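Local coordinates for protein trans-4-hydroxy-L-proline dehydratase (Clostridioides difficile 70-100-2010, PDB 6VXC) that catalyses the glycyl-radical-dependent dehydration of trans-4-hydroxy-L-proline to (S)-1-pyrroline-5-carboxylate in anaerobic hydroxyproline degradation, at residues 335-338 / 339-342; 324-327 / 328-332; 529-532 / 533-537. All coordinates share one frame; numbering follows the deposited sequence.

How the contacts relate
From the N terminus the chain first reaches contact 2 (324-327 with 328-332), then contact 1 (335-338 with 339-342), and much later contact 3 (529-532 with 533-537). Each is local, joining adjoining segments, so no long loop is closed and none nests in or crosses another. Contacts 2 and 1 are the first turns and the C-terminal end of one helix, 324-339, with centres 16 Å apart; this helix packs against helices 276-293 and 378-390. Contact 3 lies near the end of the long helix 506-538, beside helix 148-155. Its centre is 43 Å from that of contact 2, across the chain's centre, and its nearest atoms stay about 19 Å from contact 1.

Contact 1: residues 335-338 / 339-342; sequences WVKF and NNQP
Lys337 O is gripped twice, by the backbone of Asn340 and the side chain of Gln341. Asn340 N donates to Lys337 O over 3.1 Å, from well above the carbonyl plane. The side-chain amide Gln341 NE2 reaches Lys337 O at 3.0 Å with a straighter N-H path (157°), tilted only 18° from that plane. A bend in the Gln341 chain (chi2 -55°) turns NE2 back toward the helix, with CG 3.2 Å from Lys337 O. The neighbouring carbonyls are also used: Asn339 N closes an alpha-helical i to i+4 bond to Trp335 O at 3.1 Å, Asn340 N makes a weak second bond to Val336 O, and Gln341 N closes an i to i+3 bond to Phe338 O at 3.0 Å.

The polar tips find partners beyond this turn, Gln341 NE2 its second. Glu92 OE2 forms a salt bridge with Lys337 NZ and accepts from Asn340 ND2, while Glu92 OE1 accepts from Gln341 NE2; Glu87 also pairs with Lys337 NZ, Ser36 OG bonds both Asn339 ND2 and Asn340 OD1, and Gln341 OE1 receives Lys93 N. The cluster is largely buried, and the carboxylates of Glu87 and Glu92 probably offset the lysine charge. The shift from i+4 to i+3 bonding, reinforced by a side-chain amide on a late carbonyl, is typical of a helix C-terminus, here that of helix 324-339 leading into a loop.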
loop_
_atom_site.group_PDB
_atom_site.type_symbol
_atom_site.label_atom_id
_atom_site.label_comp_id
_atom_site.label_asym_id
_atom_site.label_seq_id
_atom_site.Cartn_x
_atom_site.Cartn_y
_atom_site.Cartn_z
ATOM N N TRP A 335 -10.188 12.743 8.285
ATOM C CA TRP A 335 -10.097 11.323 8.613
ATOM C C TRP A 335 -11.337 10.576 8.146
ATOM O O TRP A 335 -11.242 9.506 7.527
ATOM C CB TRP A 335 -9.898 11.146 10.126
ATOM C CG TRP A 335 -8.492 10.742 10.513
ATOM C CD1 TRP A 335 -8.133 9.658 11.233
ATOM C CD2 TRP A 335 -7.272 11.408 10.158
ATOM N NE1 TRP A 335 -6.770 9.598 11.365
ATOM C CE2 TRP A 335 -6.216 10.663 10.717
ATOM C CE3 TRP A 335 -6.972 12.571 9.444
ATOM C CZ2 TRP A 335 -4.883 11.036 10.583
ATOM C CZ3 TRP A 335 -5.637 12.940 9.300
ATOM C CH2 TRP A 335 -4.613 12.179 9.870
ATOM N N VAL A 336 -12.517 11.142 8.417
ATOM C CA VAL A 336 -13.753 10.503 7.991
ATOM C C VAL A 336 -13.807 10.403 6.469
ATOM O O VAL A 336 -14.282 9.404 5.922
ATOM C CB VAL A 336 -14.973 11.262 8.552
ATOM C CG1 VAL A 336 -16.242 10.757 7.897
ATOM C CG2 VAL A 336 -15.039 11.145 10.085
ATOM N N LYS A 337 -13.332 11.434 5.758
ATOM C CA LYS A 337 -13.363 11.383 4.293
ATOM C C LYS A 337 -12.557 10.201 3.759
ATOM O O LYS A 337 -13.016 9.482 2.865
ATOM C CB LYS A 337 -12.862 12.685 3.675
ATOM C CG LYS A 337 -13.670 13.923 4.022
ATOM C CD LYS A 337 -15.165 13.784 3.651
ATOM C CE LYS A 337 -15.425 13.462 2.202
ATOM N NZ LYS A 337 -16.893 13.346 1.865
ATOM N N PHE A 338 -11.349 9.992 4.292
ATOM C CA PHE A 338 -10.590 8.794 3.939
ATOM C C PHE A 338 -11.414 7.532 4.199
ATOM O O PHE A 338 -11.483 6.631 3.356
ATOM C CB PHE A 338 -9.290 8.724 4.743
ATOM C CG PHE A 338 -8.183 9.615 4.249
ATOM C CD1 PHE A 338 -7.444 9.284 3.127
ATOM C CD2 PHE A 338 -7.824 10.758 4.972
ATOM C CE1 PHE A 338 -6.398 10.083 2.707
ATOM C CE2 PHE A 338 -6.792 11.562 4.558
ATOM C CZ PHE A 338 -6.072 11.230 3.427
ATOM N N ASN A 339 -12.040 7.450 5.377
ATOM C CA ASN A 339 -12.779 6.253 5.759
ATOM C C ASN A 339 -14.026 6.033 4.916
ATOM O O ASN A 339 -14.569 4.924 4.934
ATOM C CB ASN A 339 -13.171 6.301 7.244
ATOM C CG ASN A 339 -13.550 4.926 7.787
ATOM O OD1 ASN A 339 -12.708 4.032 7.881
ATOM N ND2 ASN A 339 -14.804 4.765 8.177
ATOM N N ASN A 340 -14.492 7.054 4.198
ATOM C CA ASN A 340 -15.607 6.914 3.270
ATOM C C ASN A 340 -15.215 6.324 1.910
ATOM O O ASN A 340 -16.123 6.028 1.129
ATOM C CB ASN A 340 -16.279 8.284 3.027
ATOM C CG ASN A 340 -17.147 8.737 4.198
ATOM O OD1 ASN A 340 -17.360 7.997 5.147
ATOM N ND2 ASN A 340 -17.666 9.952 4.111
ATOM N N GLN A 341 -13.923 6.130 1.617
ATOM C CA GLN A 341 -13.457 5.649 0.305
ATOM C C GLN A 341 -12.826 4.263 0.411
ATOM O O GLN A 341 -11.618 4.145 0.686
ATOM C CB GLN A 341 -12.446 6.622 -0.322
ATOM C CG GLN A 341 -12.718 8.113 -0.066
ATOM C CD GLN A 341 -14.107 8.546 -0.484
ATOM O OE1 GLN A 341 -14.602 8.177 -1.552
ATOM N NE2 GLN A 341 -14.741 9.353 0.356
ATOM N N PRO A 342 -13.567 3.196 0.145
ATOM C CA PRO A 342 -12.940 1.872 0.080
ATOM C C PRO A 342 -12.039 1.748 -1.141
ATOM O O PRO A 342 -12.167 2.478 -2.122
ATOM C CB PRO A 342 -14.138 0.921 -0.027
ATOM C CG PRO A 342 -15.178 1.744 -0.731
ATOM C CD PRO A 342 -14.998 3.146 -0.189
#

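Contact 2: residues 324-327 / 328-332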
loop_
_atom_site.group_PDB
_atom_site.type_symbol
_atom_site.label_atom_id
_atom_site.label_comp_id
_atom_site.label_asym_id
_atom_site.label_seq_id
_atom_site.Cartn_x
_atom_site.Cartn_y
_atom_site.Cartn_z
ATOM N N ARG A 324 -6.693 25.614 17.932
ATOM C CA ARG A 324 -6.362 24.196 17.937
ATOM C C ARG A 324 -7.600 23.336 17.736
ATOM O O ARG A 324 -7.560 22.336 17.008
ATOM C CB ARG A 324 -5.663 23.815 19.246
ATOM C CG ARG A 324 -4.959 22.464 19.181
ATOM C CD ARG A 324 -4.463 21.997 20.536
ATOM N NE ARG A 324 -3.525 20.879 20.444
ATOM C CZ ARG A 324 -3.874 19.595 20.411
ATOM N NH1 ARG A 324 -2.931 18.653 20.343
ATOM N NH2 ARG A 324 -5.152 19.250 20.458
ATOM N N ASP A 325 -8.716 23.721 18.355
ATOM C CA ASP A 325 -9.934 22.924 18.260
ATOM C C ASP A 325 -10.446 22.849 16.825
ATOM O O ASP A 325 -10.868 21.782 16.363
ATOM C CB ASP A 325 -11.011 23.503 19.170
ATOM C CG ASP A 325 -10.825 23.101 20.625
ATOM O OD1 ASP A 325 -9.990 22.223 20.919
ATOM O OD2 ASP A 325 -11.544 23.660 21.468
ATOM N N ARG A 326 -10.472 23.989 16.122
ATOM C CA ARG A 326 -10.975 23.978 14.751
ATOM C C ARG A 326 -10.005 23.247 13.830
ATOM O O ARG A 326 -10.433 22.534 12.921
ATOM C CB ARG A 326 -11.226 25.406 14.254
ATOM C CG ARG A 326 -11.710 25.520 12.786
ATOM C CD ARG A 326 -13.104 24.914 12.578
ATOM N NE ARG A 326 -13.839 25.552 11.481
ATOM C CZ ARG A 326 -15.161 25.504 11.342
ATOM N NH1 ARG A 326 -15.905 24.930 12.278
ATOM N NH2 ARG A 326 -15.742 26.105 10.315
ATOM N N ALA A 327 -8.696 23.410 14.061
ATOM C CA ALA A 327 -7.699 22.635 13.319
ATOM C C ALA A 327 -7.876 21.140 13.537
ATOM O O ALA A 327 -7.736 20.351 12.595
ATOM C CB ALA A 327 -6.288 23.062 13.703
ATOM N N GLN A 328 -8.162 20.724 14.776
ATOM C CA GLN A 328 -8.428 19.316 15.029
ATOM C C GLN A 328 -9.737 18.885 14.394
ATOM O O GLN A 328 -9.820 17.792 13.821
ATOM C CB GLN A 328 -8.461 19.036 16.530
ATOM C CG GLN A 328 -8.778 17.590 16.834
ATOM C CD GLN A 328 -8.544 17.220 18.300
ATOM O OE1 GLN A 328 -7.998 18.011 19.084
ATOM N NE2 GLN A 328 -8.934 16.008 18.669
ATOM N N GLU A 329 -10.766 19.738 14.479
ATOM C CA GLU A 329 -12.064 19.414 13.902
ATOM C C GLU A 329 -11.943 19.184 12.395
ATOM O O GLU A 329 -12.547 18.254 11.847
ATOM C CB GLU A 329 -13.075 20.526 14.210
ATOM C CG GLU A 329 -14.475 20.277 13.627
ATOM C CD GLU A 329 -15.480 21.396 13.933
ATOM O OE1 GLU A 329 -16.678 21.106 14.059
ATOM O OE2 GLU A 329 -15.073 22.564 14.010
ATOM N N LEU A 330 -11.167 20.021 11.714
ATOM C CA LEU A 330 -10.998 19.865 10.272
ATOM C C LEU A 330 -10.285 18.558 9.941
ATOM O O LEU A 330 -10.630 17.891 8.964
ATOM C CB LEU A 330 -10.253 21.067 9.691
ATOM C CG LEU A 330 -11.104 22.332 9.609
ATOM C CD1 LEU A 330 -10.258 23.578 9.403
ATOM C CD2 LEU A 330 -12.134 22.197 8.499
ATOM N N LEU A 331 -9.295 18.173 10.746
ATOM C CA LEU A 331 -8.601 16.912 10.512
ATOM C C LEU A 331 -9.478 15.710 10.830
ATOM O O LEU A 331 -9.369 14.680 10.163
ATOM C CB LEU A 331 -7.307 16.853 11.324
ATOM C CG LEU A 331 -6.197 17.714 10.731
ATOM C CD1 LEU A 331 -4.987 17.741 11.621
ATOM C CD2 LEU A 331 -5.834 17.205 9.329
ATOM N N GLU A 332 -10.341 15.808 11.843
ATOM C CA GLU A 332 -11.292 14.726 12.078
ATOM C C GLU A 332 -12.237 14.583 10.900
ATOM O O GLU A 332 -12.581 13.467 10.504
ATOM C CB GLU A 332 -12.060 14.953 13.390
ATOM C CG GLU A 332 -11.177 14.673 14.617
ATOM C CD GLU A 332 -11.858 14.828 15.990
ATOM O OE1 GLU A 332 -13.091 15.048 16.068
ATOM O OE2 GLU A 332 -11.120 14.723 16.998
HETATM O O HOH W 1 -7.704 20.536 20.078
#
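Four successive backbone bonds of the i to i+4 kind run from Arg324, Asp325, Arg326 and Ala327 to Gln328, Glu329, Leu330 and Leu331, with N-H...O angles of 153-157°; the Leu331 N to Ala327 O bond is the longest at 3.3 Å.

On one flank Arg326 reaches Glu329. Its CG stands anti to the backbone N (chi1 178°) and the chain then bends at chi2, which carries the guanidinium forward along the helix. There Arg326 NH1 forms a salt bridge with Glu329 OE2 at 3.0 Å. The two flat groups are turned 68° apart. Glu329 OE2 lies at the edge of the guanidinium, near its plane, and NH1 comes from above the carboxylate plane. Arg326 CD also lies 3.4 Å from Glu329 OE2. The other oxygen, Glu329 OE1, pairs with Arg28, so the carboxylate is shared between two arginines.

On another flank one water knits three side chains. It accepts from Arg324 NH2 at 2.9 Å, in the plane of a guanidinium whose NH1 is held by a salt bridge to Asp385, and donates to Asp325 OD1 and to Gln328 OE1, the latter at 2.7 Å. The other branch of the Gln328 amide, NE2, donates to Glu332 OE2 at 3.0 Å.

Leu330 and Leu331 pack on Tyr276 of helix 276-293, and just ahead of the segment Asp323 OD1 accepts from Arg326 N; together with the regular i to i+4 ladder, that bond marks the N-terminal turns of an alpha-helix, here helix 324-339.

Contact 3: residues 529-532 / 533-537; sequences AVIE and NICAK
Asn533 doubles a backbone bond of an alpha-helix, near the C-terminal end of the long helix 506-538. Its own N donates to Ala529 O at 3.1 Å, the ordinary i to i+4 link, and its side chain returns to the same oxygen.

Followed outward, Asn533 CB lies 3.5 Å from Val530 O. With CG beside the backbone N (chi1 -82°), the amide is swung back along the helix, and CG comes within 3.8 Å of Ala529 O. At the tip ND2 donates to Ala529 O over 2.9 Å, along a moderately straight N-H path. The two donors arrive from opposite faces of the carbonyl plane: ND2 stands 45° out of it, the backbone N only 24°. Ala529 O is thus held by two N-H groups of one residue.

Three more i to i+4 bonds continue the helix, from Ile534 N to Val530 O, from Cys535 N to Ile531 O and from Ala536 N to Glu532 O; the middle one is nearly straight.

Beside this ladder the apolar side chains pair at the same spacing. Val530 and Ile534 lie side by side and point the same way, the isoleucine also packing on Ile152 of helix 148-155, which Ile531 touches too. Glu532 leaves a different flank of the helix from the Val530-Ile534 pair, its carboxylate oxygens accepting from the backbone N of Val653 and Cys654, which ties the helix to the loop holding those two residues. Within the apolar pairs, Val530 CG1 meets Ile534 CD1 at 3.9 Å, and Ile531 CG2 rests 4.1 Å from Cys535 SG.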
loop_
_atom_site.group_PDB
_atom_site.type_symbol
_atom_site.label_atom_id
_atom_site.label_comp_id
_atom_site.label_asym_id
_atom_site.label_seq_id
_atom_site.Cartn_x
_atom_site.Cartn_y
_atom_site.Cartn_z
ATOM N N ALA A 529 8.149 -5.895 -17.812
ATOM C CA ALA A 529 8.536 -4.944 -18.856
ATOM C C ALA A 529 7.409 -4.747 -19.857
ATOM O O ALA A 529 7.083 -3.618 -20.226
ATOM C CB ALA A 529 9.818 -5.402 -19.559
ATOM N N VAL A 530 6.794 -5.843 -20.299
ATOM C CA VAL A 530 5.602 -5.746 -21.138
ATOM C C VAL A 530 4.537 -4.897 -20.454
ATOM O O VAL A 530 3.900 -4.043 -21.082
ATOM C CB VAL A 530 5.068 -7.149 -21.481
ATOM C CG1 VAL A 530 3.689 -7.059 -22.131
ATOM C CG2 VAL A 530 6.049 -7.886 -22.410
ATOM N N ILE A 531 4.290 -5.159 -19.166
ATOM C CA ILE A 531 3.235 -4.452 -18.439
ATOM C C ILE A 531 3.568 -2.976 -18.287
ATOM O O ILE A 531 2.684 -2.114 -18.375
ATOM C CB ILE A 531 2.976 -5.137 -17.080
ATOM C CG1 ILE A 531 2.325 -6.498 -17.323
ATOM C CG2 ILE A 531 2.114 -4.268 -16.158
ATOM C CD1 ILE A 531 2.364 -7.401 -16.138
ATOM N N GLU A 532 4.841 -2.659 -18.057
ATOM C CA GLU A 532 5.242 -1.267 -17.958
ATOM C C GLU A 532 4.929 -0.512 -19.250
ATOM O O GLU A 532 4.451 0.627 -19.210
ATOM C CB GLU A 532 6.732 -1.180 -17.632
ATOM C CG GLU A 532 7.179 0.208 -17.252
ATOM C CD GLU A 532 8.635 0.299 -16.839
ATOM O OE1 GLU A 532 9.299 -0.755 -16.673
ATOM O OE2 GLU A 532 9.096 1.447 -16.681
ATOM N N ASN A 533 5.181 -1.137 -20.406
ATOM C CA ASN A 533 4.823 -0.522 -21.684
ATOM C C ASN A 533 3.327 -0.296 -21.801
ATOM O O ASN A 533 2.879 0.768 -22.229
ATOM C CB ASN A 533 5.300 -1.399 -22.834
ATOM C CG ASN A 533 6.736 -1.190 -23.139
ATOM O OD1 ASN A 533 7.079 -0.260 -23.853
ATOM N ND2 ASN A 533 7.593 -2.044 -22.613
ATOM N N ILE A 534 2.543 -1.310 -21.452
ATOM C CA ILE A 534 1.094 -1.225 -21.583
ATOM C C ILE A 534 0.545 -0.089 -20.728
ATOM O O ILE A 534 -0.264 0.720 -21.194
ATOM C CB ILE A 534 0.453 -2.579 -21.225
ATOM C CG1 ILE A 534 0.757 -3.618 -22.311
ATOM C CG2 ILE A 534 -1.033 -2.426 -20.976
ATOM C CD1 ILE A 534 0.297 -5.046 -21.975
ATOM N N CYS A 535 1.008 0.018 -19.479
ATOM C CA CYS A 535 0.520 1.093 -18.613
ATOM C C CYS A 535 0.921 2.465 -19.138
ATOM O O CYS A 535 0.114 3.394 -19.122
ATOM C CB CYS A 535 1.030 0.899 -17.184
ATOM S SG CYS A 535 0.341 -0.592 -16.418
ATOM N N ALA A 536 2.150 2.599 -19.635
ATOM C CA ALA A 536 2.617 3.878 -20.155
ATOM C C ALA A 536 1.799 4.334 -21.359
ATOM O O ALA A 536 1.474 5.521 -21.486
ATOM C CB ALA A 536 4.094 3.766 -20.522
ATOM N N LYS A 537 1.438 3.399 -22.244
ATOM C CA LYS A 537 0.728 3.760 -23.469
ATOM C C LYS A 537 -0.770 3.900 -23.236
ATOM O O LYS A 537 -1.402 4.777 -23.825
ATOM C CB LYS A 537 0.978 2.717 -24.571
ATOM C CG LYS A 537 2.418 2.636 -25.064
ATOM C CD LYS A 537 2.636 1.427 -25.999
ATOM C CE LYS A 537 4.037 1.428 -26.623
ATOM N NZ LYS A 537 4.246 2.578 -27.564
#